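Local structure of acetone carboxylase alpha subunit (Xanthobacter autotrophicus Py2, 5M45) at residues A[22-27]-A[164-169]; A[29-34]-A[39-44]; A[46-51]-A[260-265]. The protein forms the alpha subunit of a multi-chain assembly, binds manganese and belongs to the hydantoinase B/oxoprolinase family. All blocks are in the same frame, centred on the assembly; numbering follows the deposited sequence.

Overall arrangement
Contact 1 is buried throughout, whereas contacts 2 and 3 lie part-way out to the surface. Contacts 1 and 2 both use helix 24-38, its first turn meeting a strand of the antiparallel sheet and its later turns the loop that follows; the Glu22-Arg30 salt bridge joins them. Contact 3 sets the next short helix, 48-52, on the long helix 257-282, which also reaches contact 1 through Trp261 and Tyr265, and contact 2 through Tyr265. All three rest mainly on van der Waals contact, without a hydrogen bond between their segments. They differ in partner: a strand leucine and an indole edge in contact 1, methyls against turn backbone in contact 2, and a leucine against Lys262 and Phe263 in contact 3.

Contact 1 (A[22-27]-A[164-169]); sequences ETLKEH and GELIGW
Leu24, in the first turn of helix 24-38, stands opposite Leu166 near the start of strand 165-175, their CA atoms 8.9 Å apart, so side chains alone bridge the gap. Leu24 supplies the whole helix side of the interface. Its CG lies anti to the carbonyl carbon (chi1 -71°), which sends the isobutyl group toward the strand, where both methyls reach Trp169 CZ2 and CD2 also meets Leu166. CD2 approaches Leu166 CD2 to 4.1 Å, the two side chains crossing at about a right angle. CD1 comes up to the six-membered ring of the indole, 4.0 Å from Trp169 CZ2, at the ring edge and near its plane, not over a face. One face of that indole is occupied from within the strand by Leu166 CD1, 4.0 Å above the plane and displaced toward the rim. Between Leu166 and Trp169 the strand carries a classic beta bulge, in which Ile167 and Gly168 both face Ile160.

The helix start is a capping box. Glu26 N gives a hydrogen bond to Thr23 OG1 (3.0 Å), and Thr23 N returns one to Glu26 OE1 (3.1 Å), met from above the carboxylate plane. Next to it, His27 ND1 donates almost straight to Glu22 OE1 (2.9 Å, 168° at the hydrogen), with the acceptor close to the imidazole plane. His27 NE2 is engaged by Tyr265 OH, while the indole NE1 of Trp169 is bonded to Ala97 O.

The polar groups described here bond within the helix start or to neighbours such as Tyr265 and Ala97; none of them joins helix to strand, and that join rests on van der Waals contact of two leucines and a tryptophan edge.

Contact 2 (A[29-34]-A[39-44]); sequences DRLMAA and GRYAGL
Within 29-34, Leu31 is the first residue to meet the loop that follows the helix, its CD2 lying 4.0 Å from Ala42 CB. The backbones are close here as well, with Leu31 O only 3.9 Å from Ala42 CA. Thr35, one helical turn on, bridges them, its hydroxyl bonded to both Leu31 O and Ala42 N. Met32 points its CB away from the loop, but the chain bends back at chi2 (-58°) and chi3, which brings the CE methyl round to Tyr41 CE1 at 4.2 Å. The methyl reaches the phenol ring obliquely. Met32 also lies about 4 Å, nearest atoms, from the bound 3,6,9,12,15-pentaoxaheptadecan-1-ol, and the Tyr41 ring meets that of Tyr376, a residue of the same ligand's pocket. The phenol oxygen is held by Asp100 and Asn96.

The loop folds back on its helix by two overlapping beta turns. Gly39 leaves the helix with positive phi; a type II turn then spans 40-43, closed by Gly43 N to Arg40 O (3.1 Å), and a type I' turn spans 41-44, closed by Leu44 N to Tyr41 O (3.1 Å). Ala42 and Gly43 both adopt positive phi within them. Ala34, last in the sequence of the helical segment, directs its methyl at this doubled turn: CB packs 3.7 Å from Gly43 N and 3.8 Å from Ala42 C, so it rests flush on the peptide joining those two residues, where Gly43 brings no side chain of its own.

Contact 3 (A[46-51]-A[260-265]); sequences TLELRE and YWKFAY
A short helix, 48-52, docks beside the long helix 257-282, and Leu49 in its first turn makes the apolar join with the CB of Lys262 and with Phe263. The CA atoms of Leu49 and Lys262 are 6.6 Å apart, and Leu49 CB meets Lys262 CB at 4.2 Å. With CG anti to the backbone N (chi1 -172°), Leu49 reaches the flank of the long helix, where its CD2 settles 4.1 Å from Phe263 CB. The same methyl lies at the edge of the phenyl ring, near its plane, so the leucine nestles against the root of the phenylalanine and not over its face.

Nearer the solvent, Lys262 bends at chi3 and chi4 and brings NZ to 4.4 Å from Glu48 OE1. This is beyond a salt bridge, though the opposite charges probably attract weakly. The start of helix 48-52 is fastened by carboxylates. Glu51 OE2 accepts from the N-cap amide, Leu47 N, at 2.9 Å and from well above its own carboxylate plane. Glu266 of the long helix takes the amides of Leu49 and Arg50, a placement its negative charge should suit at a helix N-terminus.

Helix 54-75 closes over the join, with Tyr57 and Leu60 packed on Leu49 and the Tyr57 ring edge-to-face with Phe263, while Tyr260 points from the long helix to helix 227-255.

Contact 1 (A[22-27]-A[164-169])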
ATOM      1  N   GLU A  22      34.923   2.052  12.843  1.00 18.03           N
ATOM      2  CA  GLU A  22      33.822   1.324  13.469  1.00 17.49           C
ATOM      3  C   GLU A  22      32.671   1.133  12.471  1.00 16.74           C
ATOM      4  O   GLU A  22      32.430   1.998  11.621  1.00 16.37           O
ATOM      5  CB  GLU A  22      33.301   2.090  14.677  1.00 17.09           C
ATOM      6  CG  GLU A  22      34.269   2.183  15.851  1.00 17.96           C
ATOM      7  CD  GLU A  22      33.720   3.107  16.916  1.00 17.77           C
ATOM      8  OE1 GLU A  22      33.551   4.335  16.625  1.00 17.20           O
ATOM      9  OE2 GLU A  22      33.412   2.610  18.025  1.00 18.27           O
ATOM     10  N   THR A  23      31.949   0.028  12.586  1.00 16.54           N
ATOM     11  CA  THR A  23      30.610  -0.050  11.946  1.00 16.09           C
ATOM     12  C   THR A  23      29.634   0.949  12.616  1.00 15.41           C
ATOM     13  O   THR A  23      29.867   1.417  13.741  1.00 14.90           O
ATOM     14  CB  THR A  23      29.966  -1.478  12.032  1.00 16.31           C
ATOM     15  OG1 THR A  23      29.678  -1.824  13.405  1.00 16.32           O
ATOM     16  CG2 THR A  23      30.890  -2.533  11.417  1.00 16.81           C
ATOM     17  N   LEU A  24      28.554   1.263  11.913  1.00 15.10           N
ATOM     18  CA  LEU A  24      27.474   2.095  12.508  1.00 15.02           C
ATOM     19  C   LEU A  24      27.001   1.563  13.866  1.00 15.26           C
ATOM     20  O   LEU A  24      26.866   2.336  14.825  1.00 15.09           O
ATOM     21  CB  LEU A  24      26.296   2.243  11.542  1.00 14.67           C
ATOM     22  CG  LEU A  24      26.486   3.116  10.302  1.00 14.40           C
ATOM     23  CD1 LEU A  24      25.342   2.849   9.330  1.00 14.37           C
ATOM     24  CD2 LEU A  24      26.551   4.597  10.635  1.00 14.02           C
ATOM     25  N   LYS A  25      26.763   0.258  13.954  1.00 16.27           N
ATOM     26  CA  LYS A  25      26.273  -0.358  15.208  1.00 16.96           C
ATOM     27  C   LYS A  25      27.337  -0.340  16.318  1.00 16.84           C
ATOM     28  O   LYS A  25      27.011  -0.026  17.456  1.00 16.62           O
ATOM     29  CB  LYS A  25      25.759  -1.795  14.973  1.00 18.13           C
ATOM     30  CG  LYS A  25      25.174  -2.433  16.243  1.00 19.08           C
ATOM     31  CD  LYS A  25      24.395  -3.707  15.971  1.00 20.20           C
ATOM     32  CE  LYS A  25      24.114  -4.530  17.241  1.00 21.21           C
ATOM     33  NZ  LYS A  25      23.469  -3.695  18.301  1.00 21.65           N
ATOM     34  N   GLU A  26      28.598  -0.651  15.981  1.00 17.07           N
ATOM     35  CA  GLU A  26      29.712  -0.588  16.952  1.00 17.49           C
ATOM     36  C   GLU A  26      29.835   0.819  17.545  1.00 17.11           C
ATOM     37  O   GLU A  26      29.979   0.972  18.779  1.00 16.90           O
ATOM     38  CB  GLU A  26      31.048  -1.006  16.318  1.00 18.28           C
ATOM     39  CG  GLU A  26      31.212  -2.521  16.148  1.00 19.06           C
ATOM     40  CD  GLU A  26      32.355  -2.927  15.221  1.00 20.00           C
ATOM     41  OE1 GLU A  26      32.994  -2.020  14.611  1.00 20.05           O
ATOM     42  OE2 GLU A  26      32.581  -4.170  15.121  1.00 20.46           O
ATOM     43  N   HIS A  27      29.749   1.828  16.667  1.00 16.43           N
ATOM     44  CA  HIS A  27      29.859   3.228  17.033  1.00 16.01           C
ATOM     45  C   HIS A  27      28.730   3.655  18.002  1.00 15.88           C
ATOM     46  O   HIS A  27      28.978   4.156  19.098  1.00 16.00           O
ATOM     47  CB  HIS A  27      29.846   4.073  15.747  1.00 15.66           C
ATOM     48  CG  HIS A  27      30.076   5.545  15.954  1.00 15.62           C
ATOM     49  ND1 HIS A  27      31.297   6.062  16.350  1.00 15.79           N
ATOM     50  CD2 HIS A  27      29.267   6.613  15.767  1.00 15.04           C
ATOM     51  CE1 HIS A  27      31.222   7.378  16.398  1.00 15.41           C
ATOM     52  NE2 HIS A  27      30.001   7.736  16.053  1.00 14.99           N
ATOM     53  N   GLY A 164      35.809   9.406   2.108  1.00 21.62           N
ATOM     54  CA  GLY A 164      35.403   8.020   2.036  1.00 21.38           C
ATOM     55  C   GLY A 164      34.791   7.414   3.275  1.00 20.73           C
ATOM     56  O   GLY A 164      34.474   6.247   3.261  1.00 21.58           O
ATOM     57  N   GLU A 165      34.605   8.175   4.341  1.00 19.54           N
ATOM     58  CA  GLU A 165      34.012   7.654   5.581  1.00 18.98           C
ATOM     59  C   GLU A 165      32.785   8.482   5.991  1.00 17.49           C
ATOM     60  O   GLU A 165      32.698   9.663   5.691  1.00 17.16           O
ATOM     61  CB  GLU A 165      35.049   7.653   6.712  1.00 19.61           C
ATOM     62  CG  GLU A 165      36.366   6.930   6.409  1.00 20.55           C
ATOM     63  CD  GLU A 165      37.312   6.978   7.597  1.00 21.54           C
ATOM     64  OE1 GLU A 165      37.867   8.069   7.838  1.00 22.89           O
ATOM     65  OE2 GLU A 165      37.458   5.980   8.351  1.00 21.89           O
ATOM     66  N   LEU A 166      31.845   7.842   6.680  1.00 16.55           N
ATOM     67  CA  LEU A 166      30.595   8.491   7.087  1.00 15.48           C
ATOM     68  C   LEU A 166      30.827   9.357   8.312  1.00 15.02           C
ATOM     69  O   LEU A 166      31.398   8.871   9.310  1.00 15.03           O
ATOM     70  CB  LEU A 166      29.502   7.441   7.381  1.00 15.38           C
ATOM     71  CG  LEU A 166      28.067   7.980   7.622  1.00 15.04           C
ATOM     72  CD1 LEU A 166      27.020   7.047   7.039  1.00 14.91           C
ATOM     73  CD2 LEU A 166      27.783   8.192   9.093  1.00 14.89           C
ATOM     74  N   ILE A 167      30.387  10.608   8.248  1.00 14.29           N
ATOM     75  CA  ILE A 167      30.528  11.543   9.342  1.00 14.19           C
ATOM     76  C   ILE A 167      29.194  12.123   9.851  1.00 13.77           C
ATOM     77  O   ILE A 167      29.194  12.881  10.831  1.00 13.98           O
ATOM     78  CB  ILE A 167      31.516  12.699   9.015  1.00 14.43           C
ATOM     79  CG1 ILE A 167      31.049  13.513   7.806  1.00 14.55           C
ATOM     80  CG2 ILE A 167      32.913  12.145   8.722  1.00 14.81           C
ATOM     81  CD1 ILE A 167      31.578  14.950   7.801  1.00 14.65           C
ATOM     82  N   GLY A 168      28.075  11.726   9.263  1.00 13.26           N
ATOM     83  CA  GLY A 168      26.761  12.266   9.655  1.00 12.95           C
ATOM     84  C   GLY A 168      25.659  11.911   8.677  1.00 12.65           C
ATOM     85  O   GLY A 168      25.859  11.095   7.756  1.00 12.59           O
ATOM     86  N   TRP A 169      24.478  12.475   8.929  1.00 12.36           N
ATOM     87  CA  TRP A 169      23.328  12.322   8.051  1.00 12.20           C
ATOM     88  C   TRP A 169      22.548  13.642   8.020  1.00 12.24           C
ATOM     89  O   TRP A 169      22.639  14.429   8.970  1.00 12.17           O
ATOM     90  CB  TRP A 169      22.374  11.248   8.599  1.00 12.04           C
ATOM     91  CG  TRP A 169      22.933   9.890   9.002  1.00 12.11           C
ATOM     92  CD1 TRP A 169      23.658   9.593  10.122  1.00 12.20           C
ATOM     93  CD2 TRP A 169      22.783   8.649   8.294  1.00 12.00           C
ATOM     94  NE1 TRP A 169      23.961   8.255  10.167  1.00 12.15           N
ATOM     95  CE2 TRP A 169      23.436   7.649   9.062  1.00 12.17           C
ATOM     96  CE3 TRP A 169      22.149   8.276   7.101  1.00 11.97           C
ATOM     97  CZ2 TRP A 169      23.453   6.306   8.674  1.00 12.24           C
ATOM     98  CZ3 TRP A 169      22.179   6.922   6.720  1.00 12.19           C
ATOM     99  CH2 TRP A 169      22.821   5.967   7.502  1.00 12.21           C
TER

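Contact 2 (A[29-34]-A[39-44])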
ATOM      1  N   ASP A  29      26.627   1.691  19.747  1.00 17.02           N
ATOM      2  CA  ASP A  29      26.648   0.897  20.990  1.00 18.18           C
ATOM      3  C   ASP A  29      27.682   1.430  22.019  1.00 18.40           C
ATOM      4  O   ASP A  29      27.389   1.455  23.230  1.00 18.25           O
ATOM      5  CB  ASP A  29      26.869  -0.597  20.716  1.00 19.10           C
ATOM      6  CG  ASP A  29      25.647  -1.295  20.071  1.00 19.76           C
ATOM      7  OD1 ASP A  29      24.538  -0.728  19.946  1.00 20.52           O
ATOM      8  OD2 ASP A  29      25.797  -2.452  19.640  1.00 20.45           O
ATOM      9  N   ARG A  30      28.864   1.852  21.538  1.00 18.50           N
ATOM     10  CA  ARG A  30      29.925   2.424  22.389  1.00 18.76           C
ATOM     11  C   ARG A  30      29.423   3.714  23.040  1.00 18.36           C
ATOM     12  O   ARG A  30      29.557   3.906  24.246  1.00 18.62           O
ATOM     13  CB  ARG A  30      31.230   2.679  21.582  1.00 18.84           C
ATOM     14  CG  ARG A  30      32.297   3.461  22.349  1.00 19.73           C
ATOM     15  CD  ARG A  30      33.660   3.516  21.663  1.00 20.25           C
ATOM     16  NE  ARG A  30      33.584   4.239  20.379  1.00 19.73           N
ATOM     17  CZ  ARG A  30      33.687   5.562  20.210  1.00 19.59           C
ATOM     18  NH1 ARG A  30      33.835   6.383  21.211  1.00 20.06           N
ATOM     19  NH2 ARG A  30      33.674   6.089  18.979  1.00 19.23           N
ATOM     20  N   LEU A  31      28.804   4.571  22.248  1.00 17.57           N
ATOM     21  CA  LEU A  31      28.262   5.834  22.755  1.00 17.53           C
ATOM     22  C   LEU A  31      27.104   5.662  23.751  1.00 17.49           C
ATOM     23  O   LEU A  31      27.041   6.380  24.760  1.00 17.67           O
ATOM     24  CB  LEU A  31      27.852   6.744  21.602  1.00 17.07           C
ATOM     25  CG  LEU A  31      28.952   7.117  20.596  1.00 17.28           C
ATOM     26  CD1 LEU A  31      28.352   8.040  19.521  1.00 17.16           C
ATOM     27  CD2 LEU A  31      30.128   7.789  21.237  1.00 17.71           C
ATOM     28  N   MET A  32      26.206   4.723  23.485  1.00 17.44           N
ATOM     29  CA  MET A  32      25.081   4.475  24.397  1.00 18.25           C
ATOM     30  C   MET A  32      25.555   3.875  25.743  1.00 19.10           C
ATOM     31  O   MET A  32      25.031   4.228  26.811  1.00 19.29           O
ATOM     32  CB  MET A  32      23.998   3.586  23.746  1.00 18.25           C
ATOM     33  CG  MET A  32      23.298   4.199  22.524  1.00 17.85           C
ATOM     34  SD  MET A  32      22.458   5.792  22.782  1.00 17.62           S
ATOM     35  CE  MET A  32      23.795   6.928  22.348  1.00 16.76           C
ATOM     36  N   ALA A  33      26.548   2.996  25.680  1.00 19.49           N
ATOM     37  CA  ALA A  33      27.114   2.392  26.908  1.00 20.73           C
ATOM     38  C   ALA A  33      27.802   3.440  27.808  1.00 20.82           C
ATOM     39  O   ALA A  33      27.683   3.379  29.039  1.00 21.26           O
ATOM     40  CB  ALA A  33      28.095   1.249  26.546  1.00 21.20           C
ATOM     41  N   ALA A  34      28.518   4.380  27.185  1.00 20.29           N
ATOM     42  CA  ALA A  34      29.194   5.468  27.927  1.00 20.55           C
ATOM     43  C   ALA A  34      28.156   6.455  28.521  1.00 20.59           C
ATOM     44  O   ALA A  34      28.350   6.939  29.643  1.00 21.20           O
ATOM     45  CB  ALA A  34      30.191   6.213  27.054  1.00 20.02           C
ATOM     46  N   GLY A  39      26.110   8.992  32.898  1.00 22.62           N
ATOM     47  CA  GLY A  39      25.065   9.999  32.940  1.00 22.32           C
ATOM     48  C   GLY A  39      25.270  11.208  32.032  1.00 21.22           C
ATOM     49  O   GLY A  39      24.450  12.112  32.050  1.00 20.91           O
ATOM     50  N   ARG A  40      26.327  11.232  31.218  1.00 20.82           N
ATOM     51  CA  ARG A  40      26.547  12.313  30.248  1.00 20.33           C
ATOM     52  C   ARG A  40      26.512  11.762  28.833  1.00 18.75           C
ATOM     53  O   ARG A  40      26.983  10.655  28.625  1.00 18.65           O
ATOM     54  CB  ARG A  40      27.897  12.955  30.507  1.00 21.72           C
ATOM     55  CG  ARG A  40      27.892  13.713  31.830  1.00 24.08           C
ATOM     56  CD  ARG A  40      29.183  13.567  32.519  1.00 26.21           C
ATOM     57  NE  ARG A  40      29.179  14.139  33.859  1.00 28.62           N
ATOM     58  CZ  ARG A  40      29.296  15.437  34.158  1.00 29.97           C
ATOM     59  NH1 ARG A  40      29.314  15.773  35.445  1.00 32.42           N
ATOM     60  NH2 ARG A  40      29.390  16.409  33.219  1.00 29.43           N
ATOM     61  N   TYR A  41      25.974  12.509  27.872  1.00 17.32           N
ATOM     62  CA  TYR A  41      25.934  12.001  26.492  1.00 16.59           C
ATOM     63  C   TYR A  41      27.355  11.627  25.990  1.00 16.37           C
ATOM     64  O   TYR A  41      28.299  12.418  26.104  1.00 15.88           O
ATOM     65  CB  TYR A  41      25.288  12.989  25.516  1.00 15.83           C
ATOM     66  CG  TYR A  41      25.304  12.498  24.074  1.00 15.50           C
ATOM     67  CD1 TYR A  41      24.393  11.525  23.638  1.00 15.57           C
ATOM     68  CD2 TYR A  41      26.260  12.938  23.163  1.00 14.99           C
ATOM     69  CE1 TYR A  41      24.426  11.048  22.330  1.00 15.17           C
ATOM     70  CE2 TYR A  41      26.280  12.474  21.852  1.00 14.53           C
ATOM     71  CZ  TYR A  41      25.364  11.546  21.437  1.00 14.72           C
ATOM     72  OH  TYR A  41      25.369  11.100  20.138  1.00 14.39           O
ATOM     73  N   ALA A  42      27.474  10.399  25.482  1.00 16.54           N
ATOM     74  CA  ALA A  42      28.720   9.880  24.927  1.00 17.07           C
ATOM     75  C   ALA A  42      29.895   9.798  25.936  1.00 17.90           C
ATOM     76  O   ALA A  42      31.058   9.696  25.517  1.00 17.78           O
ATOM     77  CB  ALA A  42      29.137  10.708  23.716  1.00 16.26           C
ATOM     78  N   GLY A  43      29.615   9.862  27.239  1.00 18.76           N
ATOM     79  CA  GLY A  43      30.676   9.928  28.259  1.00 19.92           C
ATOM     80  C   GLY A  43      31.482  11.210  28.341  1.00 20.41           C
ATOM     81  O   GLY A  43      32.530  11.241  28.990  1.00 20.81           O
ATOM     82  N   LEU A  44      30.977  12.288  27.739  1.00 20.49           N
ATOM     83  CA  LEU A  44      31.675  13.575  27.709  1.00 20.90           C
ATOM     84  C   LEU A  44      31.577  14.313  29.044  1.00 22.44           C
ATOM     85  O   LEU A  44      30.641  15.099  29.277  1.00 22.37           O
ATOM     86  CB  LEU A  44      31.127  14.449  26.581  1.00 19.88           C
ATOM     87  CG  LEU A  44      31.439  13.982  25.164  1.00 19.41           C
ATOM     88  CD1 LEU A  44      30.533  14.629  24.116  1.00 18.91           C
ATOM     89  CD2 LEU A  44      32.905  14.232  24.825  1.00 19.53           C
TER

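Contact 3 (A[46-51]-A[260-265])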
ATOM      1  N   THR A  46      33.925  16.505  30.047  1.00 26.17           N
ATOM      2  CA  THR A  46      34.251  17.871  29.682  1.00 25.67           C
ATOM      3  C   THR A  46      33.923  18.020  28.188  1.00 23.92           C
ATOM      4  O   THR A  46      33.828  17.033  27.440  1.00 22.72           O
ATOM      5  CB  THR A  46      35.736  18.229  29.956  1.00 26.87           C
ATOM      6  OG1 THR A  46      36.586  17.571  29.014  1.00 27.40           O
ATOM      7  CG2 THR A  46      36.175  17.852  31.374  1.00 27.72           C
ATOM      8  N   LEU A  47      33.740  19.261  27.790  1.00 23.25           N
ATOM      9  CA  LEU A  47      33.525  19.633  26.386  1.00 22.83           C
ATOM     10  C   LEU A  47      34.736  20.441  25.860  1.00 23.33           C
ATOM     11  O   LEU A  47      34.742  21.674  25.969  1.00 22.86           O
ATOM     12  CB  LEU A  47      32.224  20.428  26.275  1.00 21.93           C
ATOM     13  CG  LEU A  47      30.964  19.721  26.819  1.00 22.19           C
ATOM     14  CD1 LEU A  47      29.721  20.554  26.528  1.00 21.82           C
ATOM     15  CD2 LEU A  47      30.786  18.373  26.175  1.00 21.95           C
ATOM     16  N   GLU A  48      35.752  19.746  25.306  1.00 24.93           N
ATOM     17  CA  GLU A  48      37.047  20.398  24.988  1.00 26.39           C
ATOM     18  C   GLU A  48      36.914  21.550  23.991  1.00 24.08           C
ATOM     19  O   GLU A  48      37.504  22.594  24.205  1.00 23.50           O
ATOM     20  CB  GLU A  48      38.090  19.411  24.457  1.00 29.67           C
ATOM     21  CG  GLU A  48      38.685  18.428  25.427  1.00 34.37           C
ATOM     22  CD  GLU A  48      39.686  17.458  24.743  1.00 38.36           C
ATOM     23  OE1 GLU A  48      40.343  17.756  23.662  1.00 39.95           O
ATOM     24  OE2 GLU A  48      39.779  16.335  25.302  1.00 42.14           O
ATOM     25  N   LEU A  49      36.195  21.337  22.891  1.00 22.11           N
ATOM     26  CA  LEU A  49      36.040  22.391  21.903  1.00 21.39           C
ATOM     27  C   LEU A  49      35.321  23.612  22.525  1.00 21.82           C
ATOM     28  O   LEU A  49      35.815  24.733  22.429  1.00 21.74           O
ATOM     29  CB  LEU A  49      35.319  21.910  20.645  1.00 19.77           C
ATOM     30  CG  LEU A  49      35.298  22.912  19.478  1.00 19.20           C
ATOM     31  CD1 LEU A  49      36.658  22.975  18.815  1.00 19.35           C
ATOM     32  CD2 LEU A  49      34.260  22.540  18.418  1.00 18.37           C
ATOM     33  N   ARG A  50      34.192  23.364  23.182  1.00 22.04           N
ATOM     34  CA  ARG A  50      33.448  24.455  23.790  1.00 23.14           C
ATOM     35  C   ARG A  50      34.247  25.250  24.835  1.00 23.04           C
ATOM     36  O   ARG A  50      34.209  26.486  24.822  1.00 22.24           O
ATOM     37  CB  ARG A  50      32.174  23.952  24.435  1.00 24.39           C
ATOM     38  CG  ARG A  50      31.359  25.112  24.939  1.00 26.71           C
ATOM     39  CD  ARG A  50      29.950  24.717  25.123  1.00 29.15           C
ATOM     40  NE  ARG A  50      29.632  24.284  26.469  1.00 31.77           N
ATOM     41  CZ  ARG A  50      28.976  24.990  27.388  1.00 34.52           C
ATOM     42  NH1 ARG A  50      28.644  26.259  27.188  1.00 37.79           N
ATOM     43  NH2 ARG A  50      28.690  24.413  28.549  1.00 34.44           N
ATOM     44  N   GLU A  51      34.981  24.534  25.689  1.00 23.39           N
ATOM     45  CA  GLU A  51      35.684  25.154  26.799  1.00 24.84           C
ATOM     46  C   GLU A  51      37.011  25.796  26.364  1.00 24.97           C
ATOM     47  O   GLU A  51      37.302  26.900  26.782  1.00 24.52           O
ATOM     48  CB  GLU A  51      35.920  24.148  27.948  1.00 26.03           C
ATOM     49  CG  GLU A  51      34.628  23.668  28.637  1.00 26.68           C
ATOM     50  CD  GLU A  51      34.826  22.409  29.510  1.00 28.79           C
ATOM     51  OE1 GLU A  51      35.933  22.251  30.110  1.00 32.25           O
ATOM     52  OE2 GLU A  51      33.872  21.568  29.606  1.00 28.82           O
ATOM     53  N   TYR A 260      35.057  19.772  13.568  1.00 18.88           N
ATOM     54  CA  TYR A 260      33.672  19.386  13.276  1.00 18.42           C
ATOM     55  C   TYR A 260      33.293  18.104  14.023  1.00 18.44           C
ATOM     56  O   TYR A 260      32.191  18.016  14.565  1.00 18.30           O
ATOM     57  CB  TYR A 260      33.436  19.189  11.759  1.00 17.99           C
ATOM     58  CG  TYR A 260      32.019  18.781  11.445  1.00 17.48           C
ATOM     59  CD1 TYR A 260      31.035  19.745  11.237  1.00 17.18           C
ATOM     60  CD2 TYR A 260      31.642  17.439  11.396  1.00 17.25           C
ATOM     61  CE1 TYR A 260      29.725  19.390  10.988  1.00 17.12           C
ATOM     62  CE2 TYR A 260      30.332  17.078  11.130  1.00 17.00           C
ATOM     63  CZ  TYR A 260      29.364  18.050  10.946  1.00 17.03           C
ATOM     64  OH  TYR A 260      28.039  17.729  10.706  1.00 17.03           O
ATOM     65  N   TRP A 261      34.194  17.129  14.017  1.00 19.12           N
ATOM     66  CA  TRP A 261      33.990  15.824  14.694  1.00 19.95           C
ATOM     67  C   TRP A 261      33.768  15.996  16.208  1.00 19.88           C
ATOM     68  O   TRP A 261      32.883  15.338  16.797  1.00 20.33           O
ATOM     69  CB  TRP A 261      35.147  14.874  14.354  1.00 21.02           C
ATOM     70  CG  TRP A 261      34.974  13.405  14.729  1.00 21.80           C
ATOM     71  CD1 TRP A 261      35.682  12.704  15.666  1.00 22.49           C
ATOM     72  CD2 TRP A 261      34.052  12.466  14.153  1.00 22.28           C
ATOM     73  NE1 TRP A 261      35.238  11.400  15.713  1.00 22.62           N
ATOM     74  CE2 TRP A 261      34.249  11.226  14.794  1.00 22.38           C
ATOM     75  CE3 TRP A 261      33.083  12.552  13.160  1.00 22.40           C
ATOM     76  CZ2 TRP A 261      33.510  10.088  14.480  1.00 22.48           C
ATOM     77  CZ3 TRP A 261      32.344  11.410  12.834  1.00 22.41           C
ATOM     78  CH2 TRP A 261      32.579  10.195  13.486  1.00 22.39           C
ATOM     79  N   LYS A 262      34.506  16.902  16.837  1.00 19.59           N
ATOM     80  CA  LYS A 262      34.215  17.255  18.244  1.00 19.67           C
ATOM     81  C   LYS A 262      32.835  17.899  18.449  1.00 18.45           C
ATOM     82  O   LYS A 262      32.100  17.477  19.347  1.00 17.64           O
ATOM     83  CB  LYS A 262      35.317  18.118  18.856  1.00 20.52           C
ATOM     84  CG  LYS A 262      36.585  17.276  18.993  1.00 21.76           C
ATOM     85  CD  LYS A 262      37.590  17.838  19.960  1.00 22.89           C
ATOM     86  CE  LYS A 262      38.418  18.934  19.346  1.00 23.98           C
ATOM     87  NZ  LYS A 262      39.893  18.725  19.442  1.00 24.90           N
ATOM     88  N   PHE A 263      32.497  18.887  17.615  1.00 17.57           N
ATOM     89  CA  PHE A 263      31.214  19.587  17.712  1.00 17.03           C
ATOM     90  C   PHE A 263      30.024  18.636  17.579  1.00 16.46           C
ATOM     91  O   PHE A 263      29.002  18.789  18.284  1.00 15.43           O
ATOM     92  CB  PHE A 263      31.120  20.661  16.624  1.00 17.25           C
ATOM     93  CG  PHE A 263      29.913  21.539  16.730  1.00 17.42           C
ATOM     94  CD1 PHE A 263      29.881  22.621  17.613  1.00 17.74           C
ATOM     95  CD2 PHE A 263      28.792  21.312  15.926  1.00 17.59           C
ATOM     96  CE1 PHE A 263      28.753  23.463  17.693  1.00 18.00           C
ATOM     97  CE2 PHE A 263      27.684  22.151  15.996  1.00 17.48           C
ATOM     98  CZ  PHE A 263      27.659  23.223  16.872  1.00 17.59           C
ATOM     99  N   ALA A 264      30.154  17.655  16.676  1.00 16.16           N
ATOM    100  CA  ALA A 264      29.067  16.751  16.363  1.00 16.22           C
ATOM    101  C   ALA A 264      28.575  15.898  17.566  1.00 16.28           C
ATOM    102  O   ALA A 264      27.430  15.432  17.515  1.00 15.85           O
ATOM    103  CB  ALA A 264      29.434  15.857  15.193  1.00 16.39           C
ATOM    104  N   TYR A 265      29.402  15.726  18.607  1.00 16.10           N
ATOM    105  CA  TYR A 265      28.995  15.072  19.860  1.00 16.59           C
ATOM    106  C   TYR A 265      28.862  16.042  21.043  1.00 16.31           C
ATOM    107  O   TYR A 265      27.918  15.919  21.846  1.00 16.60           O
ATOM    108  CB  TYR A 265      29.908  13.852  20.164  1.00 17.05           C
ATOM    109  CG  TYR A 265      29.913  12.899  19.001  1.00 17.57           C
ATOM    110  CD1 TYR A 265      30.766  13.099  17.932  1.00 18.28           C
ATOM    111  CD2 TYR A 265      29.020  11.846  18.926  1.00 17.83           C
ATOM    112  CE1 TYR A 265      30.763  12.261  16.818  1.00 18.24           C
ATOM    113  CE2 TYR A 265      28.999  10.996  17.816  1.00 18.05           C
ATOM    114  CZ  TYR A 265      29.887  11.213  16.778  1.00 18.47           C
ATOM    115  OH  TYR A 265      29.876  10.399  15.667  1.00 19.69           O
TER